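Local structure of acetyl-CoA acetyltransferase (Bacillus anthracis, 3SS6) at residues A[26-29]-A[30-33]; A[205-209]-A[210-214]; A[349-352]-A[353-357]. The protein probably catalyses, as a thiolase, the reversible condensation of two acetyl-CoA molecules into acetoacetyl-CoA and free coenzyme A. All blocks are in the same frame, centred on the assembly; numbering follows the deposited sequence.

Contact 1. Residues A[26-29]-A[30-33]; sequences NVTP and VELA. With SO4 (sulfate ion), chain J.
Thr28 and Glu31 form a capping box at the start of helix 29-43. Thr28 holds the N-cap position, and its OG1 accepts from Glu31 N at 3.2 Å. In return, Glu31 OE1 accepts from Thr28 N at 3.0 Å. That second bond is nearly straight, with an N-H...O angle of 171°, but the amide reaches OE1 from above the carboxylate plane. The torsions fit the exchange. Thr28 OG1 stands between its own N and carbonyl carbon (chi1 72°), where it can accept from Glu31 N. Glu31 CG lies beside its own N (chi1 -67°), and the chain then runs extended back to Thr28.

Val27 packs against the box. Its CG1 touches Glu31 CB at 3.6 Å and also reaches Leu32 CB. The regular helix bonds then begin, from Leu32 N to Thr28 O and from Ala33 N to Pro29 O.

Glu65 forms the second shell. Its carboxylate bonds both Thr28 OG1 and Val30 N, so one acidic group grips the cap and the first turn. Val30 also packs on helix 68-75. Asn26 ND2 has Glu208 as its protein partner. It also donates to sulfate O2 at 3.0 Å; this ion probably comes from the crystallisation liquor. A water bridges Asn26 and Glu31, donating to Asn26 O at 2.8 Å and to Glu31 OE1 at 2.9 Å.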
loop_
_atom_site.group_PDB
_atom_site.type_symbol
_atom_site.label_atom_id
_atom_site.label_comp_id
_atom_site.label_asym_id
_atom_site.label_seq_id
_atom_site.Cartn_x
_atom_site.Cartn_y
_atom_site.Cartn_z
ATOM N N ASN A 26 20.291 -3.171 1.266
ATOM C CA ASN A 26 19.661 -3.743 0.083
ATOM C C ASN A 26 19.977 -5.211 -0.093
ATOM O O ASN A 26 20.088 -5.692 -1.225
ATOM C CB ASN A 26 20.152 -3.005 -1.159
ATOM C CG ASN A 26 19.759 -1.551 -1.152
ATOM O OD1 ASN A 26 18.638 -1.214 -0.787
ATOM N ND2 ASN A 26 20.685 -0.681 -1.539
ATOM N N VAL A 27 20.147 -5.920 1.015
ATOM C CA VAL A 27 20.443 -7.344 0.941
ATOM C C VAL A 27 19.297 -8.113 1.591
ATOM O O VAL A 27 18.853 -7.737 2.683
ATOM C CB VAL A 27 21.770 -7.661 1.646
ATOM C CG1 VAL A 27 22.082 -9.141 1.593
ATOM C CG2 VAL A 27 22.913 -6.859 0.994
ATOM N N THR A 28 18.829 -9.180 0.933
ATOM C CA THR A 28 17.768 -10.012 1.504
ATOM C C THR A 28 18.355 -11.066 2.445
ATOM O O THR A 28 19.571 -11.291 2.455
ATOM C CB THR A 28 16.942 -10.756 0.426
ATOM O OG1 THR A 28 17.722 -11.817 -0.144
ATOM C CG2 THR A 28 16.472 -9.802 -0.668
ATOM N N PRO A 29 17.493 -11.721 3.242
ATOM C CA PRO A 29 18.058 -12.726 4.154
ATOM C C PRO A 29 18.769 -13.859 3.421
ATOM O O PRO A 29 19.823 -14.304 3.879
ATOM C CB PRO A 29 16.822 -13.247 4.913
ATOM C CG PRO A 29 15.854 -12.091 4.901
ATOM C CD PRO A 29 16.062 -11.472 3.506
ATOM N N VAL A 30 18.204 -14.344 2.321
ATOM C CA VAL A 30 18.883 -15.396 1.558
ATOM C C VAL A 30 20.232 -14.905 1.041
ATOM O O VAL A 30 21.234 -15.603 1.164
ATOM C CB VAL A 30 18.007 -15.928 0.401
ATOM C CG1 VAL A 30 18.844 -16.757 -0.591
ATOM C CG2 VAL A 30 16.850 -16.763 0.966
ATOM N N GLU A 31 20.268 -13.684 0.516
ATOM C CA GLU A 31 21.519 -13.141 -0.010
ATOM C C GLU A 31 22.586 -13.025 1.066
ATOM O O GLU A 31 23.774 -13.225 0.801
ATOM C CB GLU A 31 21.271 -11.786 -0.666
ATOM C CG GLU A 31 20.427 -11.911 -1.921
ATOM C CD GLU A 31 20.000 -10.574 -2.478
ATOM O OE1 GLU A 31 20.046 -9.574 -1.738
ATOM O OE2 GLU A 31 19.599 -10.526 -3.658
ATOM N N LEU A 32 22.145 -12.730 2.283
ATOM C CA LEU A 32 23.062 -12.484 3.393
ATOM C C LEU A 32 23.572 -13.813 3.953
ATOM O O LEU A 32 24.698 -13.910 4.431
ATOM C CB LEU A 32 22.349 -11.665 4.473
ATOM C CG LEU A 32 23.144 -11.261 5.722
ATOM C CD1 LEU A 32 24.505 -10.670 5.327
ATOM C CD2 LEU A 32 22.321 -10.250 6.541
ATOM N N ALA A 33 22.735 -14.846 3.864
ATOM C CA ALA A 33 23.128 -16.177 4.350
ATOM C C ALA A 33 24.088 -16.869 3.405
ATOM O O ALA A 33 25.011 -17.542 3.851
ATOM C CB ALA A 33 21.900 -17.058 4.576
HETATM S S SO4 J . 19.326 3.147 -2.093
HETATM O O1 SO4 J . 19.101 2.989 -3.526
HETATM O O2 SO4 J . 20.418 2.274 -1.670
HETATM O O3 SO4 J . 19.672 4.537 -1.813
HETATM O O4 SO4 J . 18.107 2.798 -1.364
HETATM O O HOH W 1 18.508 -7.364 -2.820
#

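Contact 2. Residues A[205-209]-A[210-214]; sequences TIKER and RKEVV
Thr205 faces Val214 in a non-hydrogen-bonded pair of an antiparallel beta hairpin. Its OG1 lies near Val214 CG2, and its CG2 lies 3.7 Å from Glu212 OE1. Thr205 CA also makes a CA-H...O contact with Val213 O.

Ile206 and Val213 form the hydrogen-bonded pair. Ile206 N donates to Val213 O at 2.7 Å, and Val213 N donates back to Ile206 O at 2.8 Å. Both donors lie in the plane of the carbonyl they meet. The side chains share one face of the hairpin, where Ile206 CD1 comes loosely against Val213 CG1.

Lys207 pairs with Glu212 on the face of Thr205 and Val214. The two side chains run side by side in the same direction. The lysine chain stays extended through CD and bends at its last torsion (chi4 -57°), which turns NZ towards the carboxylate. The salt bridge from Lys207 NZ to Glu212 OE2 is 3.2 Å long, and its hydrogen bond is weak.

Glu208 N donates to Lys211 O at 2.9 Å, just before the turn. The chain of Glu208 bends at chi2. Its CG comes within 4.0 Å of Val213 CG2, the two side chains crossing at a slant.

Arg209 and Arg210 form the two-residue turn. Their side chains point the same way, with the guanidinium planes 54° apart. Both groups are donors of like charge, no hydrogen bond joins them, and their very close approach is doubtful. A sulfate, probably from the crystallisation liquor, has its nearest atom about 5 Å from the Arg209 side chain.

The hairpin, strands 204-207 and 212-215, projects at the surface. The Glu208 carboxylate ties it to the loop ahead of helix 29-43. Ile206 is its buried foot, resting on Leu24 and Val27 of that loop.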
loop_
_atom_site.group_PDB
_atom_site.type_symbol
_atom_site.label_atom_id
_atom_site.label_comp_id
_atom_site.label_asym_id
_atom_site.label_seq_id
_atom_site.Cartn_x
_atom_site.Cartn_y
_atom_site.Cartn_z
ATOM N N THR A 205 29.952 -9.168 -0.169
ATOM C CA THR A 205 30.046 -8.266 -1.313
ATOM C C THR A 205 28.638 -7.892 -1.726
ATOM O O THR A 205 27.837 -8.762 -2.074
ATOM C CB THR A 205 30.809 -8.899 -2.500
ATOM O OG1 THR A 205 32.169 -9.164 -2.122
ATOM C CG2 THR A 205 30.808 -7.948 -3.701
ATOM N N ILE A 206 28.316 -6.605 -1.633
ATOM C CA ILE A 206 27.001 -6.122 -2.025
ATOM C C ILE A 206 27.085 -5.532 -3.416
ATOM O O ILE A 206 27.847 -4.594 -3.654
ATOM C CB ILE A 206 26.445 -5.041 -1.066
ATOM C CG1 ILE A 206 26.396 -5.559 0.373
ATOM C CG2 ILE A 206 25.039 -4.613 -1.484
ATOM C CD1 ILE A 206 27.598 -5.203 1.208
ATOM N N LYS A 207 26.302 -6.082 -4.336
ATOM C CA LYS A 207 26.267 -5.544 -5.682
ATOM C C LYS A 207 25.245 -4.422 -5.727
ATOM O O LYS A 207 24.038 -4.673 -5.812
ATOM C CB LYS A 207 25.930 -6.635 -6.704
ATOM C CG LYS A 207 26.948 -7.770 -6.754
ATOM C CD LYS A 207 26.928 -8.484 -8.100
ATOM C CE LYS A 207 27.813 -9.723 -8.081
ATOM N NZ LYS A 207 29.221 -9.406 -7.704
ATOM N N GLU A 208 25.726 -3.185 -5.642
ATOM C CA GLU A 208 24.851 -2.021 -5.697
ATOM C C GLU A 208 24.661 -1.631 -7.147
ATOM O O GLU A 208 25.196 -2.283 -8.047
ATOM C CB GLU A 208 25.416 -0.849 -4.884
ATOM C CG GLU A 208 25.699 -1.161 -3.405
ATOM C CD GLU A 208 24.439 -1.327 -2.553
ATOM O OE1 GLU A 208 23.331 -1.489 -3.117
ATOM O OE2 GLU A 208 24.561 -1.297 -1.306
ATOM N N ARG A 209 23.883 -0.598 -7.407
ATOM C CA ARG A 209 23.596 -0.265 -8.793
ATOM C C ARG A 209 24.787 0.075 -9.680
ATOM O O ARG A 209 24.804 -0.295 -10.847
ATOM C CB ARG A 209 22.515 0.823 -8.890
ATOM C CG ARG A 209 22.727 2.020 -7.984
ATOM C CD ARG A 209 21.553 2.992 -8.066
ATOM N NE ARG A 209 21.790 4.207 -7.290
ATOM C CZ ARG A 209 21.025 5.292 -7.343
ATOM N NH1 ARG A 209 19.964 5.324 -8.138
ATOM N NH2 ARG A 209 21.321 6.351 -6.602
ATOM N N ARG A 210 25.775 0.777 -9.148
ATOM C CA ARG A 210 26.888 1.198 -9.998
ATOM C C ARG A 210 28.257 0.819 -9.450
ATOM O O ARG A 210 29.281 1.283 -9.945
ATOM C CB ARG A 210 26.814 2.702 -10.242
ATOM C CG ARG A 210 25.478 3.119 -10.830
ATOM C CD ARG A 210 25.386 4.611 -11.066
ATOM N NE ARG A 210 24.003 4.988 -11.337
ATOM C CZ ARG A 210 23.135 5.347 -10.396
ATOM N NH1 ARG A 210 23.516 5.399 -9.127
ATOM N NH2 ARG A 210 21.888 5.666 -10.723
ATOM N N LYS A 211 28.264 -0.035 -8.441
ATOM C CA LYS A 211 29.512 -0.461 -7.833
ATOM C C LYS A 211 29.255 -1.674 -6.979
ATOM O O LYS A 211 28.102 -2.067 -6.773
ATOM C CB LYS A 211 30.098 0.656 -6.974
ATOM C CG LYS A 211 29.216 1.069 -5.807
ATOM C CD LYS A 211 29.689 2.390 -5.221
ATOM C CE LYS A 211 28.746 2.880 -4.129
ATOM N NZ LYS A 211 28.976 4.322 -3.818
ATOM N N GLU A 212 30.334 -2.274 -6.492
ATOM C CA GLU A 212 30.231 -3.351 -5.526
ATOM C C GLU A 212 30.889 -2.895 -4.235
ATOM O O GLU A 212 31.962 -2.301 -4.251
ATOM C CB GLU A 212 30.900 -4.621 -6.058
ATOM C CG GLU A 212 30.254 -5.145 -7.325
ATOM C CD GLU A 212 30.920 -6.396 -7.867
ATOM O OE1 GLU A 212 31.756 -6.990 -7.151
ATOM O OE2 GLU A 212 30.603 -6.781 -9.016
ATOM N N VAL A 213 30.225 -3.154 -3.119
ATOM C CA VAL A 213 30.762 -2.777 -1.816
ATOM C C VAL A 213 31.205 -4.034 -1.077
ATOM O O VAL A 213 30.449 -5.000 -0.987
ATOM C CB VAL A 213 29.682 -2.031 -0.992
ATOM C CG1 VAL A 213 30.151 -1.781 0.434
ATOM C CG2 VAL A 213 29.301 -0.726 -1.669
ATOM N N VAL A 214 32.429 -4.030 -0.552
ATOM C CA VAL A 214 32.887 -5.154 0.256
ATOM C C VAL A 214 32.807 -4.777 1.730
ATOM O O VAL A 214 33.577 -3.947 2.214
ATOM C CB VAL A 214 34.318 -5.591 -0.099
ATOM C CG1 VAL A 214 34.714 -6.782 0.761
ATOM C CG2 VAL A 214 34.401 -5.954 -1.571
#

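Contact 3. Residues A[349-352]-A[353-357]; sequences GHPI and GCTGA
His350 and Thr355 meet where the Gly-His-Pro segment 349-351 leads into helix 352-370. This sequence matches the GHP motif of thiolases, which supplies an active-site histidine in relatives. The segment therefore probably lines the active site here.

Hydrogen bonds carry the contact. His350 ND1 donates to Thr355 OG1 at 2.7 Å, and the hydroxyl lies in the plane of the imidazole. The ring crosses the threonine side chain at about a right angle. Thr355 OG1 donates to Pro351 O at 3.0 Å, coming from well above the carbonyl plane. The hydroxyl is thus held by two bonds, one accepted and one donated. With Ile352 CG2 over one face, it helps to hold the ring's rotation. Thr355 OG1 lies beside its backbone N (chi1 -68°), on the side facing both partners. Thr355 N adds weak bonds to Pro351 O and Ile352 O, the first turn of the helix.

Apolar packing fills in around them. Ile352 CG2 lies over the centre of one face of the His350 ring, 3.7 Å above its plane. Pro351 CG touches Cys354 CB at 3.8 Å.

The surroundings are more polar. Pro351 touches Asn252 of strand 252-262 and Glu119 of strand 112-120, and His350 touches Ser249 and Asn318.

Backbone shape sets the entry. Gly349 leaves helix 345-348 with a positive phi of 104°, which favours glycine.

One water also meets the backbone of the first turn. It lies 2.7 Å from Ile352 O and accepts from Gly356 N at 2.8 Å.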
loop_
_atom_site.group_PDB
_atom_site.type_symbol
_atom_site.label_atom_id
_atom_site.label_comp_id
_atom_site.label_asym_id
_atom_site.label_seq_id
_atom_site.Cartn_x
_atom_site.Cartn_y
_atom_site.Cartn_z
ATOM N N GLY A 349 25.211 -4.678 17.976
ATOM C CA GLY A 349 23.965 -4.799 17.244
ATOM C C GLY A 349 23.243 -6.106 17.511
ATOM O O GLY A 349 23.808 -7.032 18.070
ATOM N N HIS A 350 21.969 -6.148 17.141
ATOM C CA HIS A 350 21.117 -7.300 17.389
ATOM C C HIS A 350 20.257 -7.741 16.192
ATOM O O HIS A 350 19.068 -7.494 16.180
ATOM C CB HIS A 350 20.236 -6.986 18.606
ATOM C CG HIS A 350 19.399 -8.130 19.085
ATOM N ND1 HIS A 350 19.682 -9.444 18.793
ATOM C CD2 HIS A 350 18.300 -8.150 19.875
ATOM C CE1 HIS A 350 18.781 -10.224 19.361
ATOM N NE2 HIS A 350 17.932 -9.463 20.026
ATOM N N PRO A 351 20.842 -8.417 15.211
ATOM C CA PRO A 351 20.031 -8.910 14.091
ATOM C C PRO A 351 19.394 -10.147 14.687
ATOM O O PRO A 351 20.017 -11.188 14.814
ATOM C CB PRO A 351 21.074 -9.297 13.049
ATOM C CG PRO A 351 22.320 -9.534 13.813
ATOM C CD PRO A 351 22.277 -8.668 15.020
ATOM N N ILE A 352 18.117 -10.032 15.005
ATOM C CA ILE A 352 17.482 -10.965 15.906
ATOM C C ILE A 352 17.521 -12.444 15.548
ATOM O O ILE A 352 17.888 -13.249 16.389
ATOM C CB ILE A 352 16.031 -10.527 16.201
ATOM C CG1 ILE A 352 15.223 -10.423 14.916
ATOM C CG2 ILE A 352 16.014 -9.170 16.872
ATOM C CD1 ILE A 352 13.873 -9.773 15.114
ATOM N N GLY A 353 17.222 -12.803 14.311
ATOM C CA GLY A 353 17.246 -14.200 13.914
ATOM C C GLY A 353 18.637 -14.792 14.020
ATOM O O GLY A 353 18.828 -15.957 14.333
ATOM N N CYS A 354 19.598 -13.964 13.655
ATOM C CA CYS A 354 21.019 -14.273 13.687
ATOM C C CYS A 354 21.687 -14.427 15.058
ATOM O O CYS A 354 22.587 -15.234 15.236
ATOM C CB CYS A 354 21.774 -13.219 12.866
ATOM S SG CYS A 354 23.574 -13.318 12.946
ATOM N N THR A 355 21.261 -13.606 16.010
ATOM C CA THR A 355 22.018 -13.376 17.239
ATOM C C THR A 355 22.340 -14.621 18.062
ATOM O O THR A 355 23.439 -14.734 18.620
ATOM C CB THR A 355 21.324 -12.324 18.109
ATOM O OG1 THR A 355 21.404 -11.063 17.435
ATOM C CG2 THR A 355 22.005 -12.213 19.474
ATOM N N GLY A 356 21.385 -15.539 18.165
ATOM C CA GLY A 356 21.617 -16.741 18.950
ATOM C C GLY A 356 22.758 -17.566 18.404
ATOM O O GLY A 356 23.485 -18.207 19.175
ATOM N N ALA A 357 22.919 -17.543 17.078
ATOM C CA ALA A 357 24.067 -18.186 16.431
ATOM C C ALA A 357 25.315 -17.304 16.496
ATOM O O ALA A 357 26.418 -17.800 16.710
ATOM C CB ALA A 357 23.745 -18.533 14.986
HETATM O O HOH W 2 18.703 -15.666 17.213
#

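Overall arrangement
Along the chain the helix start of contact 1 comes first, then the hairpin of contact 2, then the probable active-site segment of contact 3. Contacts 1 and 2 belong to the N-terminal thiolase domain, contact 3 to the C-terminal one. Contacts 1 and 2 have centres 13 Å apart and touch directly, joined by a probable bond from Asn26 to Glu208. The surface hairpin is thereby tied to the start of helix 29-43. Contact 3 lies about 3 Å from the chain centre, 14 Å from contact 1 and 24 Å from contact 2, centre to centre, and touches neither. Strand 112-120 of the mixed sheet borders contacts 1 and 3. In depth, the helix start lies between the other two.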